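Local coordinates for CRISPR-associated protein CasA/Cse1 (Thermus thermophilus, PDB 4AN8), which is a subunit of the type I-E Cascade ribonucleoprotein complex and probably takes part in CRISPR-based defence against viruses and plasmids, at residues N121-S126 against M264-G269; L149-Y154 against G260-G265. One frame throughout, in Å; residues are numbered along the deposited sequence.

Both contacts pair a partner with strand 261-273: contact 1 adds the short strand 123-124 beside Met264, and contact 2 lays the loop before helix 154-167 against the strand's beginning, about 11 Å away centre to centre. Each rests on two antiparallel backbone hydrogen bonds and each is partly buried. Their side chains differ. Contact 1 is almost wholly apolar, where Leu123 meets the buried Met264 and Tyr266, while contact 2 joins a buried alanine and glycine to a partly exposed lysine and arginine. Trp125 ties them together: its backbone N reaches Arg262 O, its NE1 reaches Pro150 O, and its ring packs on Ala152.

Contact 1 (N121-S126 against M264-G269); sequences NPLPWS and MGYGPG. With ACT (acetate ion), chain D.
Pro122 opens the contact by laying its CB 3.3 Å from the carbonyl oxygen Met264 O, beside the point where the two backbones begin to pair. Leu123 then makes both main-chain bonds to Met264: Leu123 N donates to Met264 O at 2.8 Å, and Met264 N returns a bond of the same length to Leu123 O. The Leu123 side chain leaves the strand on the same face as that of Met264, but its branch CD1 turns to Tyr266, where Leu123 CD1 lies 3.6 Å from Tyr266 CD2 and almost as near to CG and CB of the tyrosine. The methyl thus meets the root of the tyrosine, coming at the ring obliquely. Tyr266 swings CG opposite its own backbone N (chi1 -165°), and its ring runs on past the leucine to a hydroxyl hydrogen-bonded with His164; an acetate ion, probably from the crystallisation liquor, lies near that hydroxyl at the ring edge. At Pro124 the partner is again Met264, whose side chain is extended beyond CG and carries CE to 3.5 Å from Pro124 O. Trp125 closes the segment with its CA 4.3 Å from Met264 SD, while its indole leads away from strand 261-273. This is a short antiparallel edge pairing: strand 123-124 borders strand 261-273, which also pairs antiparallel with strand 250-256 and parallel with strand 235-237 in a small mixed sheet.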
loop_
_atom_site.group_PDB
_atom_site.type_symbol
_atom_site.label_atom_id
_atom_site.label_comp_id
_atom_site.label_asym_id
_atom_site.label_seq_id
_atom_site.Cartn_x
_atom_site.Cartn_y
_atom_site.Cartn_z
ATOM N N ASN A 121 -11.579 15.497 -28.400
ATOM C CA ASN A 121 -12.493 15.006 -27.403
ATOM C C ASN A 121 -11.840 14.294 -26.206
ATOM O O ASN A 121 -12.096 13.142 -25.929
ATOM C CB ASN A 121 -13.590 14.191 -28.063
ATOM C CG ASN A 121 -14.320 14.969 -29.154
ATOM O OD1 ASN A 121 -14.455 14.496 -30.255
ATOM N ND2 ASN A 121 -14.781 16.157 -28.841
ATOM N N PRO A 122 -10.992 15.041 -25.525
ATOM C CA PRO A 122 -10.169 14.581 -24.427
ATOM C C PRO A 122 -10.901 14.479 -23.119
ATOM O O PRO A 122 -11.991 14.916 -23.039
ATOM C CB PRO A 122 -9.111 15.657 -24.364
ATOM C CG PRO A 122 -9.778 16.810 -24.772
ATOM C CD PRO A 122 -10.791 16.461 -25.755
ATOM N N LEU A 123 -10.306 13.855 -22.124
ATOM C CA LEU A 123 -10.850 13.807 -20.785
ATOM C C LEU A 123 -10.085 14.748 -19.887
ATOM O O LEU A 123 -8.978 15.055 -20.146
ATOM C CB LEU A 123 -10.795 12.402 -20.215
ATOM C CG LEU A 123 -11.428 11.230 -20.930
ATOM C CD1 LEU A 123 -11.362 10.016 -20.116
ATOM C CD2 LEU A 123 -12.798 11.521 -21.273
ATOM N N PRO A 124 -10.742 15.241 -18.820
ATOM C CA PRO A 124 -10.064 16.105 -17.841
ATOM C C PRO A 124 -9.046 15.279 -17.093
ATOM O O PRO A 124 -9.320 14.101 -16.850
ATOM C CB PRO A 124 -11.176 16.501 -16.860
ATOM C CG PRO A 124 -12.460 15.946 -17.426
ATOM C CD PRO A 124 -12.116 14.897 -18.413
ATOM N N TRP A 125 -7.909 15.872 -16.736
ATOM C CA TRP A 125 -6.878 15.148 -16.005
ATOM C C TRP A 125 -7.407 14.642 -14.679
ATOM O O TRP A 125 -6.832 13.730 -14.088
ATOM C CB TRP A 125 -5.621 15.999 -15.799
ATOM C CG TRP A 125 -5.731 17.071 -14.757
ATOM C CD1 TRP A 125 -6.316 18.294 -14.899
ATOM C CD2 TRP A 125 -5.203 17.029 -13.426
ATOM N NE1 TRP A 125 -6.199 19.013 -13.742
ATOM C CE2 TRP A 125 -5.520 18.263 -12.815
ATOM C CE3 TRP A 125 -4.496 16.069 -12.688
ATOM C CZ2 TRP A 125 -5.157 18.567 -11.489
ATOM C CZ3 TRP A 125 -4.123 16.371 -11.366
ATOM C CH2 TRP A 125 -4.462 17.608 -10.785
ATOM N N SER A 126 -8.518 15.206 -14.218
ATOM C CA SER A 126 -9.114 14.767 -12.956
ATOM C C SER A 126 -9.439 13.266 -12.934
ATOM O O SER A 126 -9.476 12.660 -11.871
ATOM C CB SER A 126 -10.369 15.577 -12.655
ATOM O OG SER A 126 -11.307 15.432 -13.701
ATOM N N MET A 264 -6.438 15.318 -21.342
ATOM C CA MET A 264 -5.642 14.193 -21.784
ATOM C C MET A 264 -6.396 13.350 -22.819
ATOM O O MET A 264 -7.623 13.206 -22.753
ATOM C CB MET A 264 -5.271 13.325 -20.577
ATOM C CG MET A 264 -6.453 12.683 -19.881
ATOM S SD MET A 264 -5.916 11.764 -18.400
ATOM C CE MET A 264 -7.486 11.211 -17.758
ATOM N N GLY A 265 -5.651 12.797 -23.773
ATOM C CA GLY A 265 -6.160 11.730 -24.611
ATOM C C GLY A 265 -6.167 10.524 -23.705
ATOM O O GLY A 265 -5.330 10.448 -22.799
ATOM N N TYR A 266 -7.091 9.594 -23.934
ATOM C CA TYR A 266 -7.311 8.487 -23.021
ATOM C C TYR A 266 -7.851 7.255 -23.752
ATOM O O TYR A 266 -8.765 7.363 -24.565
ATOM C CB TYR A 266 -8.286 8.923 -21.920
ATOM C CG TYR A 266 -8.311 7.990 -20.722
ATOM C CD1 TYR A 266 -7.300 8.045 -19.754
ATOM C CD2 TYR A 266 -9.331 7.056 -20.550
ATOM C CE1 TYR A 266 -7.291 7.202 -18.672
ATOM C CE2 TYR A 266 -9.331 6.190 -19.439
ATOM C CZ TYR A 266 -8.298 6.275 -18.511
ATOM O OH TYR A 266 -8.258 5.434 -17.400
ATOM N N GLY A 267 -7.273 6.091 -23.464
ATOM C CA GLY A 267 -7.729 4.828 -24.029
ATOM C C GLY A 267 -7.182 3.624 -23.279
ATOM O O GLY A 267 -6.591 3.766 -22.224
ATOM N N PRO A 268 -7.360 2.420 -23.831
ATOM C CA PRO A 268 -6.749 1.214 -23.239
ATOM C C PRO A 268 -5.224 1.365 -23.425
ATOM O O PRO A 268 -4.868 2.100 -24.338
ATOM C CB PRO A 268 -7.334 0.110 -24.102
ATOM C CG PRO A 268 -7.499 0.787 -25.476
ATOM C CD PRO A 268 -7.874 2.192 -25.195
ATOM N N GLY A 269 -4.312 0.763 -22.669
ATOM C CA GLY A 269 -4.468 -0.347 -21.779
ATOM C C GLY A 269 -3.668 -1.496 -22.385
ATOM O O GLY A 269 -4.093 -2.057 -23.369
HETATM C C ACT D . -11.059 2.948 -15.974
HETATM O O ACT D . -9.971 2.876 -15.328
HETATM O OXT ACT D . -11.102 3.799 -16.910
HETATM C CH3 ACT D . -12.241 2.067 -15.637
#

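Contact 2 (L149-Y154 against G260-G265); sequences LPKATY and GVRFMG
Ala152 and Val261 form a single antiparallel bridge, in which Ala152 N donates to Val261 O and Val261 N to Ala152 O, each at 2.8 Å. The second bond is the straighter, 160° at the hydrogen against 145°, and both donors sit somewhat out of the carbonyl planes. Ala152 CB also touches Val261 O. Lys151 lies alongside the bridge: its CA approaches Val261 O in a CA-H...O contact, and its CD packs tightly on Gly260 CA, 3.5 Å away. A bend at chi3 (-51°) turns the lysine chain across the guanidinium of Arg262, so that CE rests over one face, 3.6 Å from NH2. At the start of the loop, Leu149 sends CD2 to Arg262 O and over the face of the Phe263 ring, a CH-pi contact of 4.2 Å to the centroid, offset toward the rim. Tyr154 covers the other end, with CE1 3.5 Å from Gly260 N and the ring edge toward Val261 CG2.

Further out, acidic residues hold the polar ends. Lys151 NZ forms a salt bridge with Asp259, Arg262 NH1 another with Glu257, and Tyr154 OH is hydrogen-bonded to Asp256, while Phe11 and Phe105 meet the tyrosine ring. Next to the bridge, Thr153 is the N-cap of helix 154-167, so the paired loop leads directly into the helix start.

Lys151 NZ and Arg262 NH2 are 4.5 Å apart, yet Asp259 and Glu257 probably offset much of their mutual repulsion. This would let the lysine lay its carbon chain, CB and CE, over the guanidinium face of Arg262 while the backbone bonds fix the loop to the strand.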
loop_
_atom_site.group_PDB
_atom_site.type_symbol
_atom_site.label_atom_id
_atom_site.label_comp_id
_atom_site.label_asym_id
_atom_site.label_seq_id
_atom_site.Cartn_x
_atom_site.Cartn_y
_atom_site.Cartn_z
ATOM N N LEU A 149 -12.522 23.099 -13.487
ATOM C CA LEU A 149 -11.347 22.240 -13.627
ATOM C C LEU A 149 -10.075 23.053 -13.653
ATOM O O LEU A 149 -9.842 23.825 -14.575
ATOM C CB LEU A 149 -11.432 21.397 -14.907
ATOM C CG LEU A 149 -10.163 20.611 -15.265
ATOM C CD1 LEU A 149 -10.172 19.284 -14.571
ATOM C CD2 LEU A 149 -10.066 20.429 -16.765
ATOM N N PRO A 150 -9.235 22.858 -12.639
ATOM C CA PRO A 150 -7.970 23.594 -12.518
ATOM C C PRO A 150 -6.883 23.039 -13.444
ATOM O O PRO A 150 -6.924 21.882 -13.843
ATOM C CB PRO A 150 -7.585 23.358 -11.061
ATOM C CG PRO A 150 -8.110 21.977 -10.774
ATOM C CD PRO A 150 -9.406 21.861 -11.564
ATOM N N LYS A 151 -5.932 23.885 -13.790
ATOM C CA LYS A 151 -4.764 23.467 -14.519
ATOM C C LYS A 151 -3.747 22.845 -13.548
ATOM O O LYS A 151 -3.324 23.479 -12.583
ATOM C CB LYS A 151 -4.147 24.664 -15.230
ATOM C CG LYS A 151 -3.091 24.288 -16.233
ATOM C CD LYS A 151 -2.066 25.408 -16.455
ATOM C CE LYS A 151 -2.724 26.742 -16.752
ATOM N NZ LYS A 151 -1.786 27.898 -16.604
ATOM N N ALA A 152 -3.360 21.603 -13.803
ATOM C CA ALA A 152 -2.265 20.987 -13.063
ATOM C C ALA A 152 -0.938 21.562 -13.523
ATOM O O ALA A 152 -0.775 21.895 -14.698
ATOM C CB ALA A 152 -2.269 19.496 -13.282
ATOM N N THR A 153 0.015 21.670 -12.604
ATOM C CA THR A 153 1.402 21.882 -13.004
ATOM C C THR A 153 1.923 20.585 -13.597
ATOM O O THR A 153 1.335 19.535 -13.392
ATOM C CB THR A 153 2.333 22.253 -11.820
ATOM O OG1 THR A 153 2.314 21.187 -10.858
ATOM C CG2 THR A 153 1.904 23.555 -11.154
ATOM N N TYR A 154 3.032 20.654 -14.319
ATOM C CA TYR A 154 3.647 19.450 -14.853
ATOM C C TYR A 154 3.898 18.430 -13.745
ATOM O O TYR A 154 3.635 17.241 -13.934
ATOM C CB TYR A 154 4.943 19.779 -15.583
ATOM C CG TYR A 154 4.737 20.658 -16.794
ATOM C CD1 TYR A 154 3.601 20.530 -17.582
ATOM C CD2 TYR A 154 5.670 21.630 -17.139
ATOM C CE1 TYR A 154 3.402 21.333 -18.687
ATOM C CE2 TYR A 154 5.480 22.437 -18.240
ATOM C CZ TYR A 154 4.341 22.283 -19.015
ATOM O OH TYR A 154 4.155 23.081 -20.120
ATOM N N GLY A 260 1.154 23.975 -18.245
ATOM C CA GLY A 260 0.381 23.106 -17.382
ATOM C C GLY A 260 -0.513 22.159 -18.172
ATOM O O GLY A 260 -0.484 22.115 -19.412
ATOM N N VAL A 261 -1.327 21.401 -17.445
ATOM C CA VAL A 261 -2.176 20.393 -18.066
ATOM C C VAL A 261 -3.598 20.497 -17.540
ATOM O O VAL A 261 -3.813 20.600 -16.332
ATOM C CB VAL A 261 -1.650 18.957 -17.777
ATOM C CG1 VAL A 261 -2.677 17.920 -18.204
ATOM C CG2 VAL A 261 -0.309 18.731 -18.460
ATOM N N ARG A 262 -4.564 20.460 -18.454
ATOM C CA ARG A 262 -5.976 20.381 -18.089
ATOM C C ARG A 262 -6.634 19.096 -18.586
ATOM O O ARG A 262 -7.515 18.565 -17.929
ATOM C CB ARG A 262 -6.758 21.574 -18.652
ATOM C CG ARG A 262 -6.424 22.935 -18.049
ATOM C CD ARG A 262 -7.291 24.046 -18.692
ATOM N NE ARG A 262 -7.099 25.329 -18.034
ATOM C CZ ARG A 262 -6.218 26.246 -18.416
ATOM N NH1 ARG A 262 -5.447 26.043 -19.481
ATOM N NH2 ARG A 262 -6.112 27.376 -17.733
ATOM N N PHE A 263 -6.228 18.638 -19.770
ATOM C CA PHE A 263 -6.880 17.537 -20.483
ATOM C C PHE A 263 -5.896 16.478 -20.979
ATOM O O PHE A 263 -4.689 16.706 -21.041
ATOM C CB PHE A 263 -7.683 18.066 -21.691
ATOM C CG PHE A 263 -8.800 18.978 -21.315
ATOM C CD1 PHE A 263 -9.994 18.472 -20.848
ATOM C CD2 PHE A 263 -8.651 20.345 -21.411
ATOM C CE1 PHE A 263 -11.035 19.315 -20.486
ATOM C CE2 PHE A 263 -9.679 21.191 -21.042
ATOM C CZ PHE A 263 -10.870 20.670 -20.571
ATOM N N MET A 264 -6.438 15.318 -21.342
ATOM C CA MET A 264 -5.642 14.193 -21.784
ATOM C C MET A 264 -6.396 13.350 -22.819
ATOM O O MET A 264 -7.623 13.206 -22.753
ATOM C CB MET A 264 -5.271 13.325 -20.577
ATOM C CG MET A 264 -6.453 12.683 -19.881
ATOM S SD MET A 264 -5.916 11.764 -18.400
ATOM C CE MET A 264 -7.486 11.211 -17.758
ATOM N N GLY A 265 -5.651 12.797 -23.773
ATOM C CA GLY A 265 -6.160 11.730 -24.611
ATOM C C GLY A 265 -6.167 10.524 -23.705
ATOM O O GLY A 265 -5.330 10.448 -22.799
#